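Local coordinates for protein truncated hemoglobin 4 (Chlamydomonas reinhardtii, PDB 6BME) that binds heme b with a six-coordinate iron inside a small 2-on-2 globin fold and, like related truncated hemoglobins, probably also binds oxygen, at residues A[15-20]-A[48-53]; A[5-10]-A[101-106]; A[22-25]-A[29-32]. All blocks are in the same frame, centred on the assembly; numbering follows the deposited sequence.

The three contacts are nested along the chain in this globin domain of a longer protein: the loop closed by contact 2 encloses contact 1, which in turn encloses contact 3. Contacts 1 and 3 share helix 10-25, whose middle packs on helix 39-53 and whose C-terminal end meets the loop that follows; their centres lie about 14 Å apart. The centre of contact 2 is about 11 Å from that of contact 1, and the two touch where Leu7 CD1 packs 3.6 Å from Leu50 CD1. Contacts 2 and 3, with centres about 24 Å apart, do not touch. The series runs from the N-terminal corner, through the distal helices, to a loop beside the heme.

Contact 1: residues A[15-20]-A[48-53]; sequences ATVDVF and RFLAYA. With HEM (protoporphyrin IX containing Fe), chain C; SO4 (sulfate ion), chain D.
Phe49 and Leu50 of helix 39-53 pack against Thr16, Val17 and Phe20 of helix 10-25, joining helices E and B of the 2-on-2 globin fold on the distal side of the heme. The axes of the two short segments pass 10.8 Å apart at 112°, a spacing wide enough for large side chains to meet. Arg48 serves the heme side instead. Its extended chain runs past heme methyl CMA to a sulfate, probably from the crystallisation liquor: NE donates to sulfate O4 at 2.9 Å, and NH2 gives a nearly straight 2.8 Å bond to O3 (176°); the backbone N atoms of Thr58 and His59 bind it too. Phe49 lies between helix B and the porphyrin, its CD2 just 3.4 Å from heme C2B. Phe20 turns its edge to it in a tilted edge-to-face stack, planes at 56°, with Phe20 CZ 3.9 Å above the centre of the Phe49 ring. In both, CG stands anti to the backbone N, which carries the rings into the gap between the helices, and Phe90 of helix 80-96 adds a third aromatic to the group. A flat apolar ring suits a place beside the macrocycle and close to the heme ligand Lys45. Leu50 turns its branched end to helix B, where its CD2 meets Val17 CG2 at 4.0 Å, with Thr16 slightly farther off. Tyr52 brings CD2 to 4.2 Å from heme methyl CMB.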
loop_
_atom_site.group_PDB
_atom_site.type_symbol
_atom_site.label_atom_id
_atom_site.label_comp_id
_atom_site.label_asym_id
_atom_site.label_seq_id
_atom_site.Cartn_x
_atom_site.Cartn_y
_atom_site.Cartn_z
ATOM N N ALA A 15 -9.661 -1.653 -11.588
ATOM C CA ALA A 15 -9.643 -3.097 -11.401
ATOM C C ALA A 15 -8.486 -3.510 -10.509
ATOM O O ALA A 15 -8.647 -4.367 -9.637
ATOM C CB ALA A 15 -9.558 -3.808 -12.751
ATOM N N THR A 16 -7.314 -2.901 -10.706
ATOM C CA THR A 16 -6.157 -3.216 -9.867
ATOM C C THR A 16 -6.421 -2.860 -8.410
ATOM O O THR A 16 -6.081 -3.629 -7.502
ATOM C CB THR A 16 -4.920 -2.475 -10.374
ATOM O OG1 THR A 16 -4.699 -2.810 -11.751
ATOM C CG2 THR A 16 -3.680 -2.849 -9.544
ATOM N N VAL A 17 -7.018 -1.687 -8.172
ATOM C CA VAL A 17 -7.357 -1.277 -6.810
ATOM C C VAL A 17 -8.295 -2.292 -6.158
ATOM O O VAL A 17 -8.104 -2.676 -4.995
ATOM C CB VAL A 17 -7.961 0.145 -6.817
ATOM C CG1 VAL A 17 -8.627 0.468 -5.470
ATOM C CG2 VAL A 17 -6.877 1.186 -7.133
ATOM N N ASP A 18 -9.308 -2.758 -6.899
ATOM C CA ASP A 18 -10.254 -3.720 -6.337
ATOM C C ASP A 18 -9.566 -5.036 -5.987
ATOM O O ASP A 18 -9.788 -5.594 -4.903
ATOM C CB ASP A 18 -11.418 -3.950 -7.303
ATOM C CG ASP A 18 -12.536 -2.931 -7.118
ATOM O OD1 ASP A 18 -12.415 -2.065 -6.219
ATOM O OD2 ASP A 18 -13.530 -2.993 -7.873
ATOM N N VAL A 19 -8.724 -5.545 -6.890
ATOM C CA VAL A 19 -7.960 -6.761 -6.600
ATOM C C VAL A 19 -7.164 -6.584 -5.312
ATOM O O VAL A 19 -7.212 -7.425 -4.405
ATOM C CB VAL A 19 -7.031 -7.106 -7.776
ATOM C CG1 VAL A 19 -5.992 -8.186 -7.353
ATOM C CG2 VAL A 19 -7.836 -7.540 -8.997
ATOM N N PHE A 20 -6.448 -5.462 -5.212
ATOM C CA PHE A 20 -5.558 -5.199 -4.088
ATOM C C PHE A 20 -6.353 -5.035 -2.804
ATOM O O PHE A 20 -6.013 -5.628 -1.776
ATOM C CB PHE A 20 -4.728 -3.958 -4.421
ATOM C CG PHE A 20 -3.760 -3.538 -3.358
ATOM C CD1 PHE A 20 -2.997 -4.471 -2.662
ATOM C CD2 PHE A 20 -3.567 -2.193 -3.098
ATOM C CE1 PHE A 20 -2.090 -4.054 -1.682
ATOM C CE2 PHE A 20 -2.660 -1.773 -2.133
ATOM C CZ PHE A 20 -1.923 -2.702 -1.423
ATOM N N ARG A 48 -4.128 5.998 -3.666
ATOM C CA ARG A 48 -2.925 6.788 -3.425
ATOM C C ARG A 48 -1.701 5.887 -3.247
ATOM O O ARG A 48 -0.595 6.239 -3.678
ATOM C CB ARG A 48 -3.134 7.687 -2.204
ATOM C CG ARG A 48 -2.236 8.915 -2.213
ATOM C CD ARG A 48 -2.582 9.903 -1.116
ATOM N NE ARG A 48 -1.889 11.170 -1.344
ATOM C CZ ARG A 48 -1.793 12.143 -0.444
ATOM N NH1 ARG A 48 -2.333 12.004 0.764
ATOM N NH2 ARG A 48 -1.142 13.251 -0.749
ATOM N N PHE A 49 -1.893 4.715 -2.631
ATOM C CA PHE A 49 -0.825 3.719 -2.507
ATOM C C PHE A 49 -0.314 3.324 -3.885
ATOM O O PHE A 49 0.898 3.327 -4.146
ATOM C CB PHE A 49 -1.366 2.495 -1.746
ATOM C CG PHE A 49 -0.337 1.432 -1.406
ATOM C CD1 PHE A 49 0.294 0.689 -2.399
ATOM C CD2 PHE A 49 -0.083 1.109 -0.082
ATOM C CE1 PHE A 49 1.229 -0.307 -2.075
ATOM C CE2 PHE A 49 0.842 0.122 0.254
ATOM C CZ PHE A 49 1.496 -0.590 -0.752
ATOM N N LEU A 50 -1.239 2.998 -4.789
ATOM C CA LEU A 50 -0.869 2.628 -6.149
ATOM C C LEU A 50 -0.174 3.781 -6.863
ATOM O O LEU A 50 0.847 3.590 -7.532
ATOM C CB LEU A 50 -2.122 2.179 -6.907
ATOM C CG LEU A 50 -2.003 1.917 -8.408
ATOM C CD1 LEU A 50 -1.009 0.798 -8.678
ATOM C CD2 LEU A 50 -3.373 1.548 -8.950
ATOM N N ALA A 51 -0.722 4.993 -6.741
ATOM C CA ALA A 51 -0.087 6.151 -7.362
ATOM C C ALA A 51 1.325 6.367 -6.810
ATOM O O ALA A 51 2.266 6.628 -7.570
ATOM C CB ALA A 51 -0.958 7.392 -7.150
ATOM N N TYR A 52 1.491 6.231 -5.489
ATOM C CA TYR A 52 2.800 6.414 -4.862
ATOM C C TYR A 52 3.812 5.390 -5.363
ATOM O O TYR A 52 4.960 5.737 -5.670
ATOM C CB TYR A 52 2.665 6.325 -3.338
ATOM C CG TYR A 52 3.959 6.605 -2.611
ATOM C CD1 TYR A 52 4.429 7.905 -2.463
ATOM C CD2 TYR A 52 4.717 5.566 -2.076
ATOM C CE1 TYR A 52 5.622 8.165 -1.805
ATOM C CE2 TYR A 52 5.909 5.819 -1.415
ATOM C CZ TYR A 52 6.352 7.116 -1.281
ATOM O OH TYR A 52 7.532 7.365 -0.626
ATOM N N ALA A 53 3.404 4.125 -5.458
ATOM C CA ALA A 53 4.319 3.094 -5.943
ATOM C C ALA A 53 4.885 3.437 -7.321
ATOM O O ALA A 53 6.005 3.029 -7.656
ATOM C CB ALA A 53 3.612 1.737 -5.968
HETATM C CHA HEM C . -3.984 4.980 5.664
HETATM C CHB HEM C . -0.727 4.523 2.124
HETATM C CHC HEM C . 1.116 0.719 4.485
HETATM C CHD HEM C . -3.076 0.340 6.844
HETATM C C1A HEM C . -3.276 5.259 4.516
HETATM C C2A HEM C . -3.458 6.364 3.584
HETATM C C3A HEM C . -2.546 6.203 2.606
HETATM C C4A HEM C . -1.767 5.018 2.879
HETATM C CMA HEM C . -2.295 7.097 1.374
HETATM C CAA HEM C . -4.499 7.523 3.691
HETATM C CBA HEM C . -5.938 7.005 3.681
HETATM C CGA HEM C . -6.960 8.120 3.565
HETATM O O1A HEM C . -7.026 9.004 4.477
HETATM O O2A HEM C . -7.726 8.099 2.557
HETATM C C1B HEM C . 0.143 3.530 2.528
HETATM C C2B HEM C . 1.471 3.272 2.009
HETATM C C3B HEM C . 1.970 2.225 2.684
HETATM C C4B HEM C . 0.968 1.776 3.619
HETATM C CMB HEM C . 2.184 4.089 0.906
HETATM C CAB HEM C . 3.335 1.511 2.537
HETATM C CBB HEM C . 4.078 1.545 1.431
HETATM C C1C HEM C . 0.103 0.225 5.264
HETATM C C2C HEM C . 0.110 -1.033 5.949
HETATM C C3C HEM C . -1.049 -1.173 6.587
HETATM C C4C HEM C . -1.832 0.027 6.343
HETATM C CMC HEM C . 1.273 -2.048 5.897
HETATM C CAC HEM C . -1.439 -2.404 7.427
HETATM C CBC HEM C . -2.701 -2.843 7.447
HETATM C C1D HEM C . -3.649 1.600 6.794
HETATM C C2D HEM C . -4.817 2.043 7.527
HETATM C C3D HEM C . -5.063 3.309 7.194
HETATM C C4D HEM C . -4.062 3.726 6.242
HETATM C CMD HEM C . -5.627 1.163 8.495
HETATM C CAD HEM C . -6.226 4.222 7.683
HETATM C CBD HEM C . -5.916 4.782 9.064
HETATM C CGD HEM C . -7.109 5.605 9.493
HETATM O O1D HEM C . -7.688 6.319 8.636
HETATM O O2D HEM C . -7.464 5.558 10.692
HETATM N NA HEM C . -2.256 4.466 4.042
HETATM N NB HEM C . -0.133 2.598 3.517
HETATM N NC HEM C . -1.090 0.848 5.535
HETATM N ND HEM C . -3.201 2.663 6.023
HETATM FE FE HEM C . -1.677 2.623 4.769
HETATM S S SO4 D . -1.091 13.506 -4.212
HETATM O O1 SO4 D . -0.542 13.475 -5.556
HETATM O O2 SO4 D . -1.975 14.670 -4.075
HETATM O O3 SO4 D . -0.009 13.656 -3.235
HETATM O O4 SO4 D . -1.841 12.271 -3.975
#

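Contact 2: residues A[5-10]-A[101-106]; sequences AKLGGA and QELIDE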
loop_
_atom_site.group_PDB
_atom_site.type_symbol
_atom_site.label_atom_id
_atom_site.label_comp_id
_atom_site.label_asym_id
_atom_site.label_seq_id
_atom_site.Cartn_x
_atom_site.Cartn_y
_atom_site.Cartn_z
ATOM N N ALA A 5 -2.140 5.211 -18.106
ATOM C CA ALA A 5 -1.495 4.692 -19.309
ATOM C C ALA A 5 -0.507 3.581 -18.969
ATOM O O ALA A 5 -0.461 2.550 -19.653
ATOM C CB ALA A 5 -0.797 5.823 -20.067
ATOM N N LYS A 6 0.277 3.764 -17.899
ATOM C CA LYS A 6 1.241 2.745 -17.496
ATOM C C LYS A 6 0.562 1.419 -17.178
ATOM O O LYS A 6 1.093 0.348 -17.498
ATOM C CB LYS A 6 2.036 3.216 -16.275
ATOM C CG LYS A 6 2.987 4.375 -16.514
ATOM C CD LYS A 6 3.980 4.470 -15.360
ATOM C CE LYS A 6 5.034 5.537 -15.607
ATOM N NZ LYS A 6 4.493 6.910 -15.427
ATOM N N LEU A 7 -0.609 1.467 -16.544
ATOM C CA LEU A 7 -1.228 0.284 -15.959
ATOM C C LEU A 7 -2.346 -0.300 -16.813
ATOM O O LEU A 7 -3.145 -1.093 -16.306
ATOM C CB LEU A 7 -1.756 0.608 -14.564
ATOM C CG LEU A 7 -0.656 1.038 -13.596
ATOM C CD1 LEU A 7 -1.242 1.348 -12.242
ATOM C CD2 LEU A 7 0.412 -0.049 -13.498
ATOM N N GLY A 8 -2.428 0.077 -18.084
ATOM C CA GLY A 8 -3.385 -0.512 -19.001
ATOM C C GLY A 8 -4.667 0.263 -19.232
ATOM O O GLY A 8 -5.576 -0.270 -19.876
ATOM N N GLY A 9 -4.775 1.486 -18.732
ATOM C CA GLY A 9 -5.974 2.282 -18.912
ATOM C C GLY A 9 -6.704 2.521 -17.600
ATOM O O GLY A 9 -6.413 1.927 -16.560
ATOM N N ALA A 10 -7.681 3.431 -17.674
ATOM C CA ALA A 10 -8.419 3.815 -16.475
ATOM C C ALA A 10 -9.183 2.634 -15.891
ATOM O O ALA A 10 -9.185 2.431 -14.670
ATOM C CB ALA A 10 -9.372 4.967 -16.791
ATOM N N GLN A 101 7.272 -6.796 -15.911
ATOM C CA GLN A 101 8.320 -6.923 -14.901
ATOM C C GLN A 101 9.025 -5.603 -14.624
ATOM O O GLN A 101 9.435 -5.351 -13.484
ATOM C CB GLN A 101 9.343 -7.977 -15.344
ATOM C CG GLN A 101 10.426 -8.264 -14.318
ATOM C CD GLN A 101 9.871 -8.937 -13.084
ATOM O OE1 GLN A 101 9.224 -9.982 -13.173
ATOM N NE2 GLN A 101 10.108 -8.333 -11.922
ATOM N N GLU A 102 9.204 -4.763 -15.643
ATOM C CA GLU A 102 9.873 -3.488 -15.417
ATOM C C GLU A 102 9.071 -2.622 -14.451
ATOM O O GLU A 102 9.640 -1.998 -13.544
ATOM C CB GLU A 102 10.095 -2.772 -16.749
ATOM C CG GLU A 102 11.095 -1.626 -16.662
ATOM C CD GLU A 102 11.600 -1.181 -18.028
ATOM O OE1 GLU A 102 11.639 -2.015 -18.953
ATOM O OE2 GLU A 102 11.952 0.008 -18.176
ATOM N N LEU A 103 7.742 -2.600 -14.609
ATOM C CA LEU A 103 6.893 -1.853 -13.683
ATOM C C LEU A 103 6.855 -2.502 -12.302
ATOM O O LEU A 103 6.837 -1.798 -11.285
ATOM C CB LEU A 103 5.483 -1.720 -14.261
ATOM C CG LEU A 103 5.318 -0.771 -15.455
ATOM C CD1 LEU A 103 3.887 -0.789 -15.981
ATOM C CD2 LEU A 103 5.723 0.647 -15.067
ATOM N N ILE A 104 6.840 -3.842 -12.236
ATOM C CA ILE A 104 6.922 -4.518 -10.940
ATOM C C ILE A 104 8.164 -4.068 -10.183
ATOM O O ILE A 104 8.099 -3.714 -9.000
ATOM C CB ILE A 104 6.927 -6.048 -11.115
ATOM C CG1 ILE A 104 5.696 -6.514 -11.867
ATOM C CG2 ILE A 104 7.022 -6.743 -9.740
ATOM C CD1 ILE A 104 4.456 -6.064 -11.259
ATOM N N ASP A 105 9.320 -4.124 -10.848
ATOM C CA ASP A 105 10.579 -3.781 -10.197
ATOM C C ASP A 105 10.552 -2.351 -9.687
ATOM O O ASP A 105 11.014 -2.069 -8.574
ATOM C CB ASP A 105 11.749 -3.982 -11.166
ATOM C CG ASP A 105 12.096 -5.460 -11.386
ATOM O OD1 ASP A 105 11.793 -6.293 -10.509
ATOM O OD2 ASP A 105 12.688 -5.789 -12.440
ATOM N N GLU A 106 10.008 -1.432 -10.488
ATOM C CA GLU A 106 9.931 -0.039 -10.075
ATOM C C GLU A 106 9.091 0.102 -8.810
ATOM O O GLU A 106 9.499 0.757 -7.845
ATOM C CB GLU A 106 9.362 0.808 -11.219
ATOM C CG GLU A 106 8.949 2.200 -10.785
ATOM C CD GLU A 106 8.361 3.037 -11.919
ATOM O OE1 GLU A 106 8.410 2.597 -13.097
ATOM O OE2 GLU A 106 7.854 4.138 -11.615
#
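Lys6 and Leu7, at the corner between the short helix 3-6 and helix 10-25, meet Leu103 in the first turns of helix 101-114; in globin terms this is the AB corner, next to the start of helix H. The closest backbone pair is Lys6 and Leu103, with CA atoms 8.2 Å apart; no hydrogen bond crosses between the segments, and the contact is made by packing.

Leu103 carries the contact. Its two methyls divide the work: CD1 comes within 3.4 Å of the backbone carbonyl Lys6 O, while CD2 lies 4.2 Å from Lys6 CD, alongside the methylene chain. CD1 also faces Leu7 CD2 at 4.3 Å. The CB of Leu7 does not point at helix 101-114, but its remaining carbons bring the branched end round to it. A forked end suits Leu103, which touches two partners, and Leu7, whose CD2 faces Leu103 while CD1 packs on Leu50. Lysine suits the rim, since its long aliphatic part covers Leu103 while its ammonium group reaches past to a polar partner, Ser1 O. Glu106 OE2 is 5.8 Å from Lys6 NZ, too far for a salt bridge, though its charge may still favour the lysine weakly.

Leu7 is the first residue to leave helical geometry, and Gly8 and Gly9 then make the turn with positive phi (98° and 113°), values easily reached only without a side chain. Such a Gly-Gly pair is a hallmark of truncated globins at this corner. Gly9 is the N-cap residue of helix 10-25. Phe54, in the loop after helix 39-53, touches Leu7, Leu103 and Glu106, so the contact ties the A helix remnant and helix H to the end of helix E.

Contact 3: residues A[22-25]-A[29-32]; sequences KKLM and DLEP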
loop_
_atom_site.group_PDB
_atom_site.type_symbol
_atom_site.label_atom_id
_atom_site.label_comp_id
_atom_site.label_asym_id
_atom_site.label_seq_id
_atom_site.Cartn_x
_atom_site.Cartn_y
_atom_site.Cartn_z
ATOM N N LYS A 22 -9.353 -6.259 -2.102
ATOM C CA LYS A 22 -9.961 -7.516 -1.674
ATOM C C LYS A 22 -8.928 -8.444 -1.052
ATOM O O LYS A 22 -9.221 -9.132 -0.066
ATOM C CB LYS A 22 -10.671 -8.183 -2.857
ATOM C CG LYS A 22 -11.918 -7.431 -3.309
ATOM C CD LYS A 22 -12.562 -8.096 -4.510
ATOM C CE LYS A 22 -13.723 -7.259 -5.060
ATOM N NZ LYS A 22 -13.513 -6.875 -6.488
ATOM N N LYS A 23 -7.700 -8.449 -1.584
ATOM C CA LYS A 23 -6.625 -9.221 -0.956
ATOM C C LYS A 23 -6.418 -8.805 0.498
ATOM O O LYS A 23 -6.276 -9.654 1.380
ATOM C CB LYS A 23 -5.320 -9.064 -1.741
ATOM C CG LYS A 23 -5.220 -9.893 -3.008
ATOM C CD LYS A 23 -3.937 -9.560 -3.764
ATOM C CE LYS A 23 -3.851 -10.302 -5.089
ATOM N NZ LYS A 23 -3.761 -11.782 -4.888
ATOM N N LEU A 24 -6.386 -7.495 0.769
ATOM C CA LEU A 24 -6.170 -7.045 2.142
ATOM C C LEU A 24 -7.341 -7.430 3.038
ATOM O O LEU A 24 -7.146 -7.915 4.160
ATOM C CB LEU A 24 -5.943 -5.532 2.182
ATOM C CG LEU A 24 -4.841 -4.941 1.305
ATOM C CD1 LEU A 24 -4.661 -3.467 1.638
ATOM C CD2 LEU A 24 -3.533 -5.695 1.484
ATOM N N MET A 25 -8.574 -7.209 2.569
ATOM C CA MET A 25 -9.723 -7.512 3.415
ATOM C C MET A 25 -9.891 -9.012 3.628
ATOM O O MET A 25 -10.455 -9.426 4.646
ATOM C CB MET A 25 -10.993 -6.896 2.816
ATOM C CG MET A 25 -10.888 -5.382 2.588
ATOM S SD MET A 25 -10.332 -4.472 4.065
ATOM C CE MET A 25 -11.741 -4.743 5.142
ATOM N N ASP A 29 -4.691 -11.747 8.698
ATOM C CA ASP A 29 -3.630 -11.055 9.416
ATOM C C ASP A 29 -3.663 -9.545 9.219
ATOM O O ASP A 29 -3.043 -8.819 10.005
ATOM C CB ASP A 29 -2.267 -11.602 8.991
ATOM C CG ASP A 29 -1.992 -12.985 9.571
ATOM O OD1 ASP A 29 -2.640 -13.330 10.578
ATOM O OD2 ASP A 29 -1.138 -13.721 9.022
ATOM N N LEU A 30 -4.382 -9.057 8.217
ATOM C CA LEU A 30 -4.416 -7.631 7.900
ATOM C C LEU A 30 -5.781 -6.989 8.091
ATOM O O LEU A 30 -5.858 -5.827 8.481
ATOM C CB LEU A 30 -3.976 -7.413 6.455
ATOM C CG LEU A 30 -2.576 -7.921 6.123
ATOM C CD1 LEU A 30 -2.336 -7.854 4.631
ATOM C CD2 LEU A 30 -1.531 -7.100 6.891
ATOM N N GLU A 31 -6.857 -7.713 7.802
ATOM C CA GLU A 31 -8.200 -7.150 7.912
ATOM C C GLU A 31 -8.458 -6.421 9.229
ATOM O O GLU A 31 -9.066 -5.338 9.189
ATOM C CB GLU A 31 -9.223 -8.275 7.680
ATOM C CG GLU A 31 -10.672 -7.896 7.928
ATOM C CD GLU A 31 -11.070 -8.006 9.397
ATOM O OE1 GLU A 31 -10.527 -8.872 10.118
ATOM O OE2 GLU A 31 -11.917 -7.206 9.829
ATOM N N PRO A 32 -8.026 -6.913 10.398
ATOM C CA PRO A 32 -8.366 -6.195 11.635
ATOM C C PRO A 32 -7.885 -4.755 11.666
ATOM O O PRO A 32 -8.528 -3.939 12.330
ATOM C CB PRO A 32 -7.700 -7.048 12.725
ATOM C CG PRO A 32 -7.741 -8.428 12.160
ATOM C CD PRO A 32 -7.360 -8.194 10.703
#
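Helix 10-25 ends at Met25, and after three intervening residues the chain doubles back so that 29-32 passes close to its last turn. CA atoms of Leu24 and Leu30 are 6.0 Å apart, and those of Met25 and Glu31 4.8 Å. The loop thus lies against the helix's C-terminal end, where backbone carbonyls point out along the chain direction. No hydrogen bond joins the two segments: Leu24 O is 3.7 Å from Glu31 N, and the loop meets these carbonyls largely through carbon atoms.

Glu31 supplies most of that cover. Its CB is 3.5 Å from Met25 O, and CG, placed anti to the backbone N (chi1 173°), stays beside the same oxygen at 3.6 Å. A bend at chi2 then leads the carboxylate away from the helix, where OE2 forms a salt bridge with Arg35 NE. Glutamate fits here because two methylenes can pack on the helix end while the charge finds a partner beyond it. Met25 starts with its CB directed away from the loop, but its flexible chain curls back until CE lies 4.3 Å from Glu31 CG.

On the inner side two leucines close the contact, their side chains crossing at a slant with Leu24 CD2 4.0 Å from Leu30 CD1. Both are buried; Leu30 comes within about 4 Å of the heme (nearest atoms) and also touches Val86 and His89 of helix 80-96, while Leu24 lies near the side chain of the iron ligand Lys45. Phe34, farther along the loop, packs on Leu24 and Met25. This is the exit of helix B in a 2-on-2 globin, where, as in truncated globins generally, the region leading to helix E is abbreviated relative to classical globins; here it passes the edge of the heme through Leu30.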